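PDB 5F7V: Lmo0181 protein from Listeria monocytogenes serovar 1/2a, which binds the cyclic glucan cycloalternan and probably delivers it, as a membrane-tethered lipoprotein, to an ABC transporter for uptake. Local coordinates for residues N129-Y134 and W253-F258; F263-Q268 and A336-N341. One frame throughout, in Å; residues are numbered along the deposited sequence. Where two conformers were deposited one is given.

Overall arrangement
Both contacts are built around the sheet of a periplasmic-binding-protein fold, their centres about 9 Å apart. Interaction 1 sets strand 119-135 against the turn that follows strand 245-251; interaction 2 sets strand 265-268, a neighbour of 119-135 in that sheet, against the loop between helices 327-335 and 343-347. They come in series along the chain, and helix 255-258 of the first leads on to strand 265-268 of the second. Backbone hydrogen bonds tie them directly, Y134 to D266 and T132 to Q268. W253 in interaction 1 is the residue of the two contacts that touches the sugar, whereas interaction 2 lies farther out, about 20 Å from the centre of the chain.

Interaction 1. Residues N129-Y134 and W253-F258; sequences NVVTIY and WLFDMF. With GLC (alpha-D-glucopyranose), chain B; GLC (alpha-D-glucopyranose), chain C; GLC (alpha-D-glucopyranose), chain D.
V130 and W253 meet beside the bound glucan, the valine CG2 lying 3.7 Å from CH2 of the indole. The N129 carbonyl oxygen also approaches this end of the ring, at CZ3. One indole face carries sugar: C1 of the chain B glucose sits 3.5 Å above the plane, over the centre, and C3 of the chain D glucose lies nearer the rim, a CH-pi arrangement common in carbohydrate sites. At the indole edge, NE1 donates an almost straight hydrogen bond of 3.1 Å to ring oxygen O5 of the chain C glucose (167°), in the plane of the indole. W253 reaches the sugars with CG held between its backbone N and carbonyl carbon (chi1 52°). Deeper in, I133 CD1 is wedged between two phenyl edges, 4.0 Å from F255 CE1 and 3.9 Å from F258 CE2. V131 CG2 adds a looser touch on F255. The turn behind them is closed by F258 N bonding to L254 O. V131 and I133 pair strand 119-135 with strand 245-251, and N129 carries the pairing on to I252; F240 and M241 of helix 236-241 pack on F258, and V267 of strand 265-268 covers F255.

Interaction 2. Residues F263-Q268 and A336-N341; sequences FKWDVQ and ATPPDN
Apolar packing joins W265 and V267 to the two consecutive prolines, P338 and P339, each preceded by a cis peptide bond. P338 CB lies over one indole face, 3.6 Å above the plane and offset toward the rim, while P339 CD reaches W265 CH2 of the six-membered ring at 3.6 Å. The neighbouring ring carbon, P339 CG, lies 3.7 Å from V267 CG1. Direct hydrogen bonds centre on D266 and N341. The D266 carboxylate extends with CG roughly opposite the backbone N (chi1 -153°), and its OD1 accepts N341 N at 2.8 Å through the syn lone pair. The same oxygen takes V267 N on its anti side, well out of the carboxylate plane, so two backbone donors grip it. N341 also gives its side-chain ND2 to V267 O at 3.1 Å (158°), with that oxygen close to the amide plane. One water molecule links W265 O to D340 N; a second donates to both D266 OD2 and D340 OD2, bridging carboxylates whose planes are nearly perpendicular and probably easing the repulsion across their 4.5 Å separation. Within the loop, T337 OG1 donates to D340 OD1 at 2.6 Å, tying the D340 carboxylate back to the start of the loop. R342 and Q259 bond to the P338 carbonyl, and F255 packs on P339. The arrangement is a cis-proline loop between two helices laid along a sheet strand of the solute-binding-protein fold, as structural packing away from the glucan, with the V267 side chain about 13 Å from a bound glucose.

Interaction 1. Residues N129-Y134 and W253-F258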
# COMPACT_ATOMS: atom_id res chain seq x y z
N ASN A 129 4.09 1.87 4.42
CA ASN A 129 5.14 1.66 3.42
C ASN A 129 5.49 0.19 3.37
O ASN A 129 4.86 -0.65 4.00
CB ASN A 129 6.30 2.61 3.66
CG ASN A 129 6.96 2.41 5.00
OD1 ASN A 129 6.68 1.45 5.72
ND2 ASN A 129 7.84 3.33 5.36
N VAL A 130 6.46 -0.06 2.49
CA VAL A 130 6.92 -1.42 2.21
C VAL A 130 8.36 -1.54 2.66
O VAL A 130 9.13 -0.60 2.64
CB VAL A 130 6.77 -1.70 0.71
CG1 VAL A 130 7.53 -2.96 0.25
CG2 VAL A 130 5.28 -1.80 0.34
N VAL A 131 8.70 -2.72 3.18
CA VAL A 131 10.03 -3.04 3.68
C VAL A 131 10.39 -4.42 3.19
O VAL A 131 9.55 -5.17 2.68
CB VAL A 131 10.10 -3.01 5.22
CG1 VAL A 131 9.96 -1.56 5.69
CG2 VAL A 131 9.05 -3.86 5.88
N THR A 132 11.67 -4.73 3.33
CA THR A 132 12.11 -6.13 3.14
C THR A 132 11.93 -6.87 4.43
O THR A 132 12.59 -6.55 5.42
CB THR A 132 13.57 -6.17 2.69
OG1 THR A 132 13.67 -5.44 1.47
CG2 THR A 132 14.04 -7.60 2.51
N ILE A 133 11.10 -7.89 4.42
CA ILE A 133 10.82 -8.70 5.60
C ILE A 133 11.61 -10.00 5.42
O ILE A 133 11.49 -10.64 4.36
CB ILE A 133 9.33 -8.99 5.75
CG1 ILE A 133 8.54 -7.67 5.73
CG2 ILE A 133 9.10 -9.79 7.03
CD1 ILE A 133 7.12 -7.79 6.15
N TYR A 134 12.43 -10.40 6.37
CA TYR A 134 13.30 -11.53 6.13
C TYR A 134 13.24 -12.53 7.26
O TYR A 134 13.02 -12.21 8.44
CB TYR A 134 14.73 -11.08 5.85
CG TYR A 134 15.46 -10.33 6.93
CD1 TYR A 134 15.36 -8.95 7.04
CD2 TYR A 134 16.29 -10.96 7.85
CE1 TYR A 134 16.05 -8.22 8.01
CE2 TYR A 134 16.97 -10.25 8.81
CZ TYR A 134 16.84 -8.89 8.90
OH TYR A 134 17.57 -8.24 9.86
N TRP A 253 1.51 -3.55 6.67
CA TRP A 253 0.16 -4.09 6.92
C TRP A 253 0.15 -5.59 7.12
O TRP A 253 -0.89 -6.11 7.52
CB TRP A 253 -0.84 -3.70 5.81
CG TRP A 253 -0.37 -4.01 4.44
CD1 TRP A 253 -0.59 -5.18 3.74
CD2 TRP A 253 0.34 -3.14 3.57
NE1 TRP A 253 -0.00 -5.09 2.51
CE2 TRP A 253 0.56 -3.85 2.37
CE3 TRP A 253 0.82 -1.82 3.67
CZ2 TRP A 253 1.25 -3.28 1.28
CZ3 TRP A 253 1.49 -1.27 2.58
CH2 TRP A 253 1.71 -1.99 1.41
N LEU A 254 1.27 -6.27 6.88
CA LEU A 254 1.34 -7.71 7.18
C LEU A 254 2.07 -8.01 8.49
O LEU A 254 2.21 -9.18 8.82
CB LEU A 254 1.99 -8.48 6.02
CG LEU A 254 1.10 -8.48 4.78
CD1 LEU A 254 1.76 -9.33 3.69
CD2 LEU A 254 -0.34 -8.92 5.00
N PHE A 255 2.50 -7.00 9.23
CA PHE A 255 3.13 -7.30 10.51
C PHE A 255 2.19 -8.06 11.44
O PHE A 255 2.65 -8.97 12.12
CB PHE A 255 3.55 -6.02 11.22
CG PHE A 255 4.79 -5.35 10.69
CD1 PHE A 255 5.48 -5.79 9.55
CD2 PHE A 255 5.23 -4.18 11.31
CE1 PHE A 255 6.58 -5.10 9.09
CE2 PHE A 255 6.33 -3.51 10.87
CZ PHE A 255 6.99 -3.97 9.74
N ASP A 256 0.89 -7.75 11.48
CA ASP A 256 -0.02 -8.50 12.34
C ASP A 256 -0.07 -9.98 11.92
O ASP A 256 0.04 -10.84 12.79
CB ASP A 256 -1.43 -7.89 12.34
CG ASP A 256 -2.37 -8.62 13.26
OD1 ASP A 256 -2.26 -8.40 14.47
OD2 ASP A 256 -3.19 -9.45 12.77
N MET A 257 -0.23 -10.28 10.63
CA MET A 257 -0.24 -11.66 10.12
C MET A 257 0.98 -12.44 10.61
O MET A 257 0.88 -13.60 11.02
CB MET A 257 -0.22 -11.64 8.58
CG MET A 257 -0.28 -12.96 7.85
SD MET A 257 -0.54 -12.65 6.11
CE MET A 257 -2.27 -12.19 6.03
N PHE A 258 2.13 -11.78 10.57
CA PHE A 258 3.40 -12.44 10.78
C PHE A 258 3.77 -12.54 12.25
O PHE A 258 4.78 -13.15 12.56
CB PHE A 258 4.51 -11.75 9.99
CG PHE A 258 4.37 -11.85 8.48
CD1 PHE A 258 3.58 -12.80 7.83
CD2 PHE A 258 5.03 -10.95 7.70
CE1 PHE A 258 3.49 -12.86 6.45
CE2 PHE A 258 4.93 -10.98 6.31
CZ PHE A 258 4.16 -11.94 5.68
C1 GLC B . -2.17 -1.47 1.47
C2 GLC B . -2.48 -0.05 1.89
C3 GLC B . -3.11 0.71 0.74
C4 GLC B . -2.27 0.58 -0.52
C5 GLC B . -2.05 -0.89 -0.85
C6 GLC B . -1.11 -1.09 -2.04
O2 GLC B . -3.34 -0.09 3.03
O3 GLC B . -3.19 2.08 1.12
O4 GLC B . -3.01 1.15 -1.60
O5 GLC B . -1.41 -1.53 0.27
O6 GLC B . -0.88 -2.52 -2.07
C1 GLC C . 0.98 -6.98 -0.96
C2 GLC C . 1.35 -8.40 -1.38
C3 GLC C . 0.14 -9.26 -1.64
C4 GLC C . -0.87 -9.16 -0.51
C5 GLC C . -1.21 -7.72 -0.23
C6 GLC C . -2.04 -7.68 1.04
O2 GLC C . 2.23 -8.39 -2.51
O3 GLC C . 0.44 -10.61 -1.96
O4 GLC C . -2.03 -9.93 -0.81
O5 GLC C . -0.02 -7.00 0.08
O6 GLC C . -2.44 -6.35 1.42
C1 GLC D . -3.60 -5.88 0.73
C2 GLC D . -3.37 -4.42 0.41
C3 GLC D . -3.35 -3.56 1.66
C4 GLC D . -4.64 -3.80 2.42
C5 GLC D . -4.72 -5.29 2.78
C6 GLC D . -5.95 -5.63 3.61
O2 GLC D . -2.15 -4.28 -0.31
O3 GLC D . -3.38 -2.18 1.31
O4 GLC D . -4.72 -2.95 3.58
O5 GLC D . -4.74 -6.03 1.56
O6 GLC D . -7.09 -5.51 2.77

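Interaction 2. Residues F263-Q268 and A336-N341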
# COMPACT_ATOMS: atom_id res chain seq x y z
N PHE A 263 9.10 -18.77 12.99
CA PHE A 263 10.53 -18.55 12.81
C PHE A 263 10.81 -17.11 13.26
O PHE A 263 9.88 -16.30 13.41
CB PHE A 263 10.98 -18.77 11.36
CG PHE A 263 10.14 -18.09 10.32
CD1 PHE A 263 10.32 -16.75 10.03
CD2 PHE A 263 9.17 -18.79 9.63
CE1 PHE A 263 9.53 -16.13 9.08
CE2 PHE A 263 8.39 -18.21 8.66
CZ PHE A 263 8.58 -16.87 8.39
N LYS A 264 12.08 -16.81 13.49
CA LYS A 264 12.48 -15.42 13.78
C LYS A 264 12.58 -14.63 12.49
O LYS A 264 13.05 -15.15 11.46
CB LYS A 264 13.84 -15.42 14.47
CG LYS A 264 13.89 -16.24 15.77
CD LYS A 264 12.94 -15.84 16.85
CE LYS A 264 12.92 -16.85 18.00
NZ LYS A 264 12.60 -18.26 17.62
N TRP A 265 12.12 -13.38 12.53
CA TRP A 265 12.11 -12.53 11.36
C TRP A 265 12.35 -11.10 11.77
O TRP A 265 12.07 -10.68 12.91
CB TRP A 265 10.80 -12.65 10.59
CG TRP A 265 9.52 -12.35 11.35
CD1 TRP A 265 8.86 -13.17 12.21
CD2 TRP A 265 8.76 -11.15 11.31
NE1 TRP A 265 7.75 -12.57 12.73
CE2 TRP A 265 7.65 -11.33 12.17
CE3 TRP A 265 8.88 -9.95 10.60
CZ2 TRP A 265 6.69 -10.36 12.32
CZ3 TRP A 265 7.91 -8.99 10.76
CH2 TRP A 265 6.82 -9.21 11.60
N ASP A 266 12.80 -10.31 10.79
CA ASP A 266 13.03 -8.89 11.02
C ASP A 266 12.83 -8.16 9.70
O ASP A 266 12.38 -8.74 8.71
CB ASP A 266 14.41 -8.66 11.68
CG ASP A 266 14.53 -7.40 12.53
OD1 ASP A 266 13.65 -6.50 12.48
OD2 ASP A 266 15.55 -7.36 13.28
N VAL A 267 13.06 -6.86 9.71
CA VAL A 267 12.80 -6.02 8.54
C VAL A 267 13.94 -5.07 8.26
O VAL A 267 14.73 -4.74 9.16
CB VAL A 267 11.49 -5.22 8.69
CG1 VAL A 267 10.30 -6.13 8.92
CG2 VAL A 267 11.58 -4.18 9.78
N GLN A 268 14.04 -4.62 7.03
CA GLN A 268 15.06 -3.67 6.58
C GLN A 268 14.52 -2.74 5.51
O GLN A 268 13.60 -3.07 4.80
CB GLN A 268 16.30 -4.44 6.06
CG GLN A 268 17.53 -3.59 5.77
CD GLN A 268 17.93 -2.77 6.96
OE1 GLN A 268 17.52 -1.63 7.11
NE2 GLN A 268 18.76 -3.36 7.83
N ALA A 336 7.41 -2.27 20.13
CA ALA A 336 6.78 -3.55 19.86
C ALA A 336 7.67 -4.45 19.00
O ALA A 336 8.49 -4.01 18.19
CB ALA A 336 5.46 -3.31 19.13
N THR A 337 7.54 -5.74 19.24
CA THR A 337 8.33 -6.74 18.49
C THR A 337 7.54 -8.06 18.41
O THR A 337 6.81 -8.35 19.38
CB THR A 337 9.72 -6.94 19.13
OG1 THR A 337 10.49 -7.88 18.35
CG2 THR A 337 9.68 -7.43 20.58
N PRO A 338 7.67 -8.84 17.35
CA PRO A 338 8.47 -8.62 16.17
C PRO A 338 7.80 -7.61 15.21
O PRO A 338 6.62 -7.35 15.31
CB PRO A 338 8.56 -10.03 15.58
CG PRO A 338 7.22 -10.65 15.91
CD PRO A 338 7.00 -10.16 17.31
N PRO A 339 8.54 -7.03 14.27
CA PRO A 339 9.98 -7.20 14.11
C PRO A 339 10.71 -6.24 15.06
O PRO A 339 10.14 -5.23 15.50
CB PRO A 339 10.19 -6.77 12.65
CG PRO A 339 9.19 -5.66 12.43
CD PRO A 339 7.99 -6.17 13.20
N ASP A 340 11.98 -6.53 15.35
CA ASP A 340 12.78 -5.64 16.19
C ASP A 340 13.09 -4.31 15.53
O ASP A 340 13.08 -3.27 16.21
CB ASP A 340 14.09 -6.30 16.58
CG ASP A 340 13.94 -7.41 17.61
OD1 ASP A 340 13.06 -7.36 18.48
OD2 ASP A 340 14.77 -8.34 17.58
N ASN A 341 13.39 -4.32 14.23
CA ASN A 341 13.91 -3.11 13.58
C ASN A 341 12.80 -2.20 13.08
O ASN A 341 12.74 -1.87 11.91
CB ASN A 341 14.85 -3.51 12.47
CG ASN A 341 15.62 -2.33 11.91
OD1 ASN A 341 15.82 -1.33 12.61
ND2 ASN A 341 16.04 -2.42 10.66
O HOH W 1 12.93 -9.17 14.94
O HOH W 2 15.95 -9.16 15.28
O HOH W 3 17.57 -0.14 9.44